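Local coordinates for protein endo-1,4-beta-xylanase C (Paenibacillus barcinonensis, PDB 4XUR) that hydrolyses internal beta-1,4-xylosidic linkages of xylan, the part described here being its second CBM22 module, a xylan-binding domain, at residues 65-70 against 130-135; 78-83 against 111-116. All coordinates share one frame; numbering follows the deposited sequence.

Overall arrangement
In this xylan-binding module contact 1 fastens a loop at one end of the beta-sandwich, and contact 2 lies in its interior. From the N terminus, the chain passes through strand 63-65 into the loop that starts contact 1, then enters strand 75-83, whose residues 78-83 begin contact 2. Strand 90-101 follows, and residues 111-116 of strand 109-119 close contact 2 across the interior, joining the sheet of 75-83 and 124-131 to the four-stranded sheet of 109-119. Strand 124-131 then leads to residues 130-135, which close the larger loop of contact 1; contact 2 lies wholly within that loop. The centres are about 17 Å apart, yet Ile130 joins them, its CG2 lying 3.6 Å from CB of Phe113.

Contact 1: 65-70 against 130-135; sequences EVLPYL and IIVPAE
Val132 presents its two methyl groups to two different leucines of the 65-70 loop, the only side-chain pairs within 4.5 Å across this contact at one end of the beta-sandwich of the CBM22 module. Its CG1, anti to the backbone N (chi1 -173°), meets Leu67 CD1 at 3.8 Å. The other branch, CG2, lies beside the backbone N and meets Leu70 CD1 at 3.7 Å. Both leucine side chains run at a slant to the valine, and each pair touches through one methyl on either partner.

The leucines arrive by different routes. At Leu70 the CA-CB bond already aims at the strand end, whereas Leu67 sets out across that direction and reaches the valine only with its CD1 methyl. A short 3-10 turn at 67-69 sets their spacing, and the backbone bond from Leu70 N to Leu67 O measures 2.9 Å. Leu142 of strand 139-147 also packs on Leu67, while Ile171 of strand 164-173 packs on Leu70, so the loop bridges both sheets. Val132, just past strand 124-131, is tied through its backbone to Gly73 and Ser74.

Just ahead of the turn, at the end of strand 63-65, the carboxylate of Glu65 is held by a salt bridge from OE1 to Arg143 and by two backbone N-H groups on OE2. One is that of Leu142; the other, Leu67 N, meets the anti lone pair of Glu65 OE2 at 3.2 Å with an N-H...O angle of 148°.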
ATOM      1  N   GLU A  65      -6.008  -5.909  -3.986  1.00  6.39           N
ATOM      2  CA  GLU A  65      -5.733  -7.242  -4.566  1.00  6.34           C
ATOM      3  C   GLU A  65      -5.136  -7.023  -5.973  1.00  6.00           C
ATOM      4  O   GLU A  65      -5.783  -6.371  -6.836  1.00  6.05           O
ATOM      5  CB  GLU A  65      -7.007  -8.069  -4.649  1.00  6.86           C
ATOM      6  CG  GLU A  65      -6.825  -9.407  -5.351  1.00  7.15           C
ATOM      7  CD  GLU A  65      -5.964 -10.384  -4.614  1.00  6.98           C
ATOM      8  OE1 GLU A  65      -6.411 -10.849  -3.543  1.00  6.71           O
ATOM      9  OE2 GLU A  65      -4.830 -10.740  -5.082  1.00  7.18           O
ATOM     10  N   VAL A  66      -3.966  -7.587  -6.223  1.00  5.64           N
ATOM     11  CA  VAL A  66      -3.379  -7.459  -7.577  1.00  5.63           C
ATOM     12  C   VAL A  66      -3.037  -8.769  -8.323  1.00  5.91           C
ATOM     13  O   VAL A  66      -2.594  -8.708  -9.459  1.00  5.82           O
ATOM     14  CB  VAL A  66      -2.145  -6.548  -7.572  1.00  5.94           C
ATOM     15  CG1 VAL A  66      -2.557  -5.093  -7.128  1.00  6.04           C
ATOM     16  CG2 VAL A  66      -1.020  -7.150  -6.756  1.00  6.18           C
ATOM     17  N   LEU A  67      -3.182  -9.892  -7.669  1.00  5.44           N
ATOM     18  CA  LEU A  67      -2.897 -11.217  -8.302  1.00  5.75           C
ATOM     19  C   LEU A  67      -3.556 -11.337  -9.706  1.00  5.31           C
ATOM     20  O   LEU A  67      -2.873 -11.706 -10.632  1.00  5.60           O
ATOM     21  CB  LEU A  67      -3.307 -12.357  -7.458  1.00  5.88           C
ATOM     22  CG  LEU A  67      -2.736 -13.701  -7.946  1.00  5.85           C
ATOM     23  CD1 LEU A  67      -1.199 -13.680  -8.119  1.00  5.85           C
ATOM     24  CD2 LEU A  67      -3.097 -14.777  -6.939  1.00  6.28           C
ATOM     25  N   PRO A  68      -4.849 -10.961  -9.850  1.00  5.94           N
ATOM     26  CA  PRO A  68      -5.478 -11.125 -11.173  1.00  6.02           C
ATOM     27  C   PRO A  68      -4.850 -10.392 -12.319  1.00  6.38           C
ATOM     28  O   PRO A  68      -5.034 -10.780 -13.473  1.00  6.48           O
ATOM     29  CB  PRO A  68      -6.928 -10.604 -10.914  1.00  5.72           C
ATOM     30  CG  PRO A  68      -7.107 -10.691  -9.416  1.00  6.38           C
ATOM     31  CD  PRO A  68      -5.770 -10.262  -8.929  1.00  6.33           C
ATOM     32  N   TYR A  69      -4.086  -9.323 -12.053  1.00  5.93           N
ATOM     33  CA  TYR A  69      -3.380  -8.542 -13.054  1.00  6.67           C
ATOM     34  C   TYR A  69      -2.068  -9.223 -13.535  1.00  5.88           C
ATOM     35  O   TYR A  69      -1.438  -8.755 -14.506  1.00  6.20           O
ATOM     36  CB  TYR A  69      -3.063  -7.170 -12.543  1.00  6.76           C
ATOM     37  CG  TYR A  69      -4.279  -6.318 -12.233  1.00  6.58           C
ATOM     38  CD1 TYR A  69      -4.931  -5.604 -13.249  1.00  7.33           C
ATOM     39  CD2 TYR A  69      -4.748  -6.151 -10.950  1.00  7.71           C
ATOM     40  CE1 TYR A  69      -6.049  -4.802 -12.945  1.00  8.17           C
ATOM     41  CE2 TYR A  69      -5.870  -5.358 -10.643  1.00  8.55           C
ATOM     42  CZ  TYR A  69      -6.501  -4.687 -11.658  1.00  8.69           C
ATOM     43  OH  TYR A  69      -7.576  -3.853 -11.290  1.00  9.19           O
ATOM     44  N   LEU A  70      -1.605 -10.194 -12.800  1.00  6.01           N
ATOM     45  CA  LEU A  70      -0.228 -10.706 -12.945  1.00  6.59           C
ATOM     46  C   LEU A  70      -0.186 -12.180 -13.351  1.00  7.13           C
ATOM     47  O   LEU A  70      -1.139 -12.923 -13.161  1.00  6.19           O
ATOM     48  CB  LEU A  70       0.541 -10.513 -11.638  1.00  6.51           C
ATOM     49  CG  LEU A  70       0.433  -9.114 -10.946  1.00  7.04           C
ATOM     50  CD1 LEU A  70       1.223  -9.076  -9.643  1.00  7.67           C
ATOM     51  CD2 LEU A  70       0.884  -8.050 -11.903  1.00  7.76           C
ATOM     52  N   ILE A 130       9.134  -7.258  -7.354  1.00  8.06           N
ATOM     53  CA  ILE A 130       8.653  -8.390  -6.514  1.00  9.05           C
ATOM     54  C   ILE A 130       8.455  -9.645  -7.373  1.00  8.62           C
ATOM     55  O   ILE A 130       8.248  -9.574  -8.595  1.00  9.80           O
ATOM     56  CB  ILE A 130       7.341  -8.049  -5.817  1.00  9.85           C
ATOM     57  CG1 ILE A 130       6.206  -7.807  -6.804  1.00 10.96           C
ATOM     58  CG2 ILE A 130       7.539  -6.881  -4.903  1.00  9.80           C
ATOM     59  CD1 ILE A 130       4.888  -8.441  -6.410  1.00 11.55           C
ATOM     60  N   ILE A 131       8.484 -10.793  -6.690  1.00  8.25           N
ATOM     61  CA  ILE A 131       8.257 -12.087  -7.308  1.00  8.35           C
ATOM     62  C   ILE A 131       6.783 -12.444  -7.008  1.00  7.38           C
ATOM     63  O   ILE A 131       6.298 -12.345  -5.864  1.00  8.31           O
ATOM     64  CB  ILE A 131       9.264 -13.119  -6.663  1.00  8.16           C
ATOM     65  CG1 ILE A 131      10.629 -12.878  -7.237  1.00  8.34           C
ATOM     66  CG2 ILE A 131       8.811 -14.579  -6.867  1.00  9.05           C
ATOM     67  CD1 ILE A 131      11.743 -13.317  -6.344  1.00  8.55           C
ATOM     68  N   VAL A 132       6.096 -12.903  -8.044  1.00  7.83           N
ATOM     69  CA  VAL A 132       4.770 -13.460  -7.919  1.00  7.81           C
ATOM     70  C   VAL A 132       5.002 -14.973  -7.782  1.00  7.30           C
ATOM     71  O   VAL A 132       5.547 -15.562  -8.738  1.00  7.22           O
ATOM     72  CB  VAL A 132       3.923 -13.128  -9.187  1.00  8.38           C
ATOM     73  CG1 VAL A 132       2.509 -13.536  -9.018  1.00  8.71           C
ATOM     74  CG2 VAL A 132       3.946 -11.609  -9.424  1.00  8.49           C
ATOM     75  N   PRO A 133       4.612 -15.570  -6.662  1.00  7.16           N
ATOM     76  CA  PRO A 133       4.833 -17.047  -6.519  1.00  6.88           C
ATOM     77  C   PRO A 133       4.154 -17.879  -7.615  1.00  6.71           C
ATOM     78  O   PRO A 133       3.115 -17.436  -8.165  1.00  7.19           O
ATOM     79  CB  PRO A 133       4.252 -17.355  -5.173  1.00  7.60           C
ATOM     80  CG  PRO A 133       4.283 -16.067  -4.404  1.00  7.54           C
ATOM     81  CD  PRO A 133       4.025 -15.023  -5.459  1.00  7.52           C
ATOM     82  N   ALA A 134       4.716 -19.072  -7.890  1.00  6.86           N
ATOM     83  CA  ALA A 134       4.244 -19.921  -9.019  1.00  6.60           C
ATOM     84  C   ALA A 134       2.913 -20.608  -8.643  1.00  6.50           C
ATOM     85  O   ALA A 134       2.529 -20.691  -7.481  1.00  6.53           O
ATOM     86  CB  ALA A 134       5.293 -20.919  -9.407  1.00  7.21           C
ATOM     87  N   GLU A 135       2.203 -21.094  -9.678  1.00  6.98           N
ATOM     88  CA  GLU A 135       0.908 -21.763  -9.500  1.00  7.59           C
ATOM     89  C   GLU A 135       0.954 -22.869  -8.485  1.00  7.72           C
ATOM     90  O   GLU A 135       0.071 -23.000  -7.636  1.00  7.53           O
ATOM     91  CB  GLU A 135       0.459 -22.261 -10.907  1.00  8.26           C
ATOM     92  CG  GLU A 135      -0.779 -23.160 -10.882  1.00  8.49           C
ATOM     93  CD  GLU A 135      -2.011 -22.511 -10.367  1.00  9.06           C
ATOM     94  OE1 GLU A 135      -2.696 -23.202  -9.571  1.00  9.45           O
ATOM     95  OE2 GLU A 135      -2.281 -21.342 -10.730  1.00  9.60           O
TER

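Contact 2: 78-83 against 111-116; sequences ISFWAM and AMFAST
Phe113 packs its ring against Ile78 and Phe80 in the interior between the two sheets, making its closest approach to both through CZ. The tighter meeting is with Ile78 CG2, 4.1 Å from Phe113 CZ, and the two side chains cross at about a right angle. That methyl stands anti to the backbone N of Ile78. Phe80 completes the group more loosely: its CE1 lies 4.4 Å from Phe113 CZ, which sits at the edge of the Phe80 ring, near the ring plane. The CA-CB bond of Phe113 points toward strand 75-83, and a chi1 of 69°, with CG between the backbone N and the carbonyl carbon, brings CZ to the isoleucine.

Strands 75-83 and 109-119 belong to different sheets of the beta-sandwich, and no hydrogen bond links the two segments. Phe113 is itself part of a classic beta bulge, it and Ala114 both facing Gly95 on strand 90-101. Its side chain is about 10 Å from a bound xylose unit, and its sheet carries Tyr110, Tyr145 and Glu147 of the glycan pocket, so the contact packs the other sheet against the ligand-bearing one. Met144 of strand 139-147 touches both Ile78 and Phe80.

The other side of strand 109-119 is looser. Met112 and Ser115 are exposed there, the methionine resting on Asn94 and Ser96. Ser115 settles its hydroxyl by a hydrogen bond between OG and Asn94 OD1.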
ATOM      1  N   ILE A  78       6.861  -2.925  -8.918  1.00 10.21           N
ATOM      2  CA  ILE A  78       5.804  -2.134  -8.283  1.00 10.47           C
ATOM      3  C   ILE A  78       6.355  -0.825  -7.777  1.00 10.97           C
ATOM      4  O   ILE A  78       7.408  -0.768  -7.097  1.00 10.02           O
ATOM      5  CB  ILE A  78       5.125  -2.863  -7.117  1.00 11.16           C
ATOM      6  CG1 ILE A  78       4.588  -4.188  -7.579  1.00 12.65           C
ATOM      7  CG2 ILE A  78       4.029  -1.989  -6.532  1.00 11.92           C
ATOM      8  CD1 ILE A  78       3.555  -4.830  -6.631  1.00 13.04           C
ATOM      9  N   SER A  79       5.601   0.207  -8.029  1.00 11.45           N
ATOM     10  CA  SER A  79       5.893   1.560  -7.459  1.00 11.00           C
ATOM     11  C   SER A  79       4.658   2.319  -7.062  1.00 11.66           C
ATOM     12  O   SER A  79       3.551   2.039  -7.494  1.00 11.54           O
ATOM     13  CB  SER A  79       6.653   2.375  -8.481  1.00 11.76           C
ATOM     14  OG  SER A  79       5.850   2.606  -9.662  1.00 11.75           O
ATOM     15  N   PHE A  80       4.867   3.310  -6.165  1.00 11.56           N
ATOM     16  CA  PHE A  80       3.813   4.261  -5.779  1.00 11.14           C
ATOM     17  C   PHE A  80       4.424   5.450  -5.085  1.00 11.43           C
ATOM     18  O   PHE A  80       5.529   5.369  -4.633  1.00 11.70           O
ATOM     19  CB  PHE A  80       2.714   3.628  -4.909  1.00  9.78           C
ATOM     20  CG  PHE A  80       3.109   3.243  -3.506  1.00 11.38           C
ATOM     21  CD1 PHE A  80       3.573   1.951  -3.220  1.00 10.61           C
ATOM     22  CD2 PHE A  80       2.895   4.121  -2.423  1.00 10.70           C
ATOM     23  CE1 PHE A  80       3.837   1.556  -1.902  1.00 10.80           C
ATOM     24  CE2 PHE A  80       3.182   3.745  -1.125  1.00 11.03           C
ATOM     25  CZ  PHE A  80       3.644   2.459  -0.870  1.00 10.64           C
ATOM     26  N   TRP A  81       3.646   6.539  -5.011  1.00 11.44           N
ATOM     27  CA  TRP A  81       4.052   7.779  -4.313  1.00 11.86           C
ATOM     28  C   TRP A  81       3.265   7.939  -3.090  1.00 11.74           C
ATOM     29  O   TRP A  81       2.059   7.644  -3.071  1.00 12.38           O
ATOM     30  CB  TRP A  81       3.853   8.967  -5.224  1.00 10.81           C
ATOM     31  CG  TRP A  81       4.782   8.944  -6.433  1.00 11.92           C
ATOM     32  CD1 TRP A  81       4.614   8.228  -7.566  1.00 12.90           C
ATOM     33  CD2 TRP A  81       5.969   9.719  -6.621  1.00 13.74           C
ATOM     34  NE1 TRP A  81       5.653   8.422  -8.422  1.00 13.47           N
ATOM     35  CE2 TRP A  81       6.519   9.323  -7.864  1.00 13.98           C
ATOM     36  CE3 TRP A  81       6.677  10.598  -5.823  1.00 13.38           C
ATOM     37  CZ2 TRP A  81       7.688   9.893  -8.369  1.00 14.62           C
ATOM     38  CZ3 TRP A  81       7.846  11.153  -6.333  1.00 14.43           C
ATOM     39  CH2 TRP A  81       8.352  10.770  -7.563  1.00 12.93           C
ATOM     40  N   ALA A  82       3.912   8.406  -2.029  1.00 12.16           N
ATOM     41  CA  ALA A  82       3.251   8.563  -0.729  1.00 12.61           C
ATOM     42  C   ALA A  82       3.619   9.894  -0.139  1.00 13.25           C
ATOM     43  O   ALA A  82       4.714  10.433  -0.454  1.00 13.35           O
ATOM     44  CB  ALA A  82       3.626   7.434   0.214  1.00 12.23           C
ATOM     45  N   MET A  83       2.714  10.423   0.693  1.00 13.36           N
ATOM     46  CA  MET A  83       2.896  11.727   1.399  1.00 14.56           C
ATOM     47  C   MET A  83       2.113  11.725   2.703  1.00 15.08           C
ATOM     48  O   MET A  83       1.049  11.132   2.795  1.00 13.87           O
ATOM     49  CB  MET A  83       2.509  12.882   0.474  1.00 14.54           C
ATOM     50  CG  MET A  83       2.824  14.297   1.022  1.00 16.42           C
ATOM     51  SD  MET A  83       1.496  14.962   2.049  1.00 17.06           S
ATOM     52  CE  MET A  83       0.375  15.486   0.766  1.00 18.59           C
ATOM     53  N   ALA A 111       4.926  -9.532   3.759  1.00 10.19           N
ATOM     54  CA  ALA A 111       6.332  -9.207   3.427  1.00 11.52           C
ATOM     55  C   ALA A 111       6.427  -7.771   2.991  1.00 12.68           C
ATOM     56  O   ALA A 111       5.637  -7.318   2.190  1.00 13.31           O
ATOM     57  CB  ALA A 111       6.775 -10.062   2.322  1.00 11.47           C
ATOM     58  N   MET A 112       7.424  -7.051   3.539  1.00 14.08           N
ATOM     59  CA  MET A 112       7.810  -5.740   3.033  1.00 14.39           C
ATOM     60  C   MET A 112       8.697  -5.884   1.807  1.00 14.17           C
ATOM     61  O   MET A 112       9.739  -6.532   1.879  1.00 14.92           O
ATOM     62  CB  MET A 112       8.589  -4.965   4.112  1.00 17.73           C
ATOM     63  CG  MET A 112       8.713  -3.477   3.864  1.00 19.75           C
ATOM     64  SD  MET A 112      10.123  -2.790   4.765  1.00 26.25           S
ATOM     65  CE  MET A 112       9.772  -3.376   6.396  1.00 25.46           C
ATOM     66  N   PHE A 113       8.324  -5.229   0.730  1.00 12.66           N
ATOM     67  CA  PHE A 113       9.103  -5.154  -0.449  1.00 13.05           C
ATOM     68  C   PHE A 113       9.884  -3.843  -0.611  1.00 13.35           C
ATOM     69  O   PHE A 113      10.892  -3.802  -1.408  1.00 12.72           O
ATOM     70  CB  PHE A 113       8.233  -5.447  -1.709  1.00 12.26           C
ATOM     71  CG  PHE A 113       7.210  -4.378  -2.027  1.00 12.08           C
ATOM     72  CD1 PHE A 113       7.563  -3.215  -2.712  1.00 11.29           C
ATOM     73  CD2 PHE A 113       5.894  -4.558  -1.657  1.00 10.98           C
ATOM     74  CE1 PHE A 113       6.591  -2.257  -3.015  1.00 12.04           C
ATOM     75  CE2 PHE A 113       4.921  -3.612  -1.974  1.00 11.22           C
ATOM     76  CZ  PHE A 113       5.266  -2.482  -2.673  1.00 11.80           C
ATOM     77  N   ALA A 114       9.520  -2.799   0.098  1.00 12.79           N
ATOM     78  CA  ALA A 114      10.253  -1.566   0.038  1.00 13.12           C
ATOM     79  C   ALA A 114       9.854  -0.609   1.173  1.00 15.34           C
ATOM     80  O   ALA A 114       8.780  -0.738   1.747  1.00 14.02           O
ATOM     81  CB  ALA A 114      10.034  -0.875  -1.305  1.00 13.52           C
ATOM     82  N   SER A 115      10.752   0.350   1.432  1.00 16.99           N
ATOM     83  CA  SER A 115      10.660   1.303   2.534  1.00 19.14           C
ATOM     84  C   SER A 115      11.424   2.545   2.179  1.00 21.61           C
ATOM     85  O   SER A 115      12.522   2.421   1.640  1.00 22.02           O
ATOM     86  CB  SER A 115      11.297   0.703   3.764  1.00 20.27           C
ATOM     87  OG  SER A 115      11.342   1.641   4.854  1.00 25.09           O
ATOM     88  N   THR A 116      10.864   3.744   2.462  1.00 21.21           N
ATOM     89  CA  THR A 116      11.575   5.003   2.318  1.00 22.52           C
ATOM     90  C   THR A 116      11.202   5.922   3.492  1.00 20.84           C
ATOM     91  O   THR A 116      10.136   5.756   4.096  1.00 19.22           O
ATOM     92  CB  THR A 116      11.303   5.732   0.990  1.00 22.10           C
ATOM     93  OG1 THR A 116       9.996   6.324   1.003  1.00 23.84           O
ATOM     94  CG2 THR A 116      11.372   4.830  -0.194  1.00 24.39           C
TER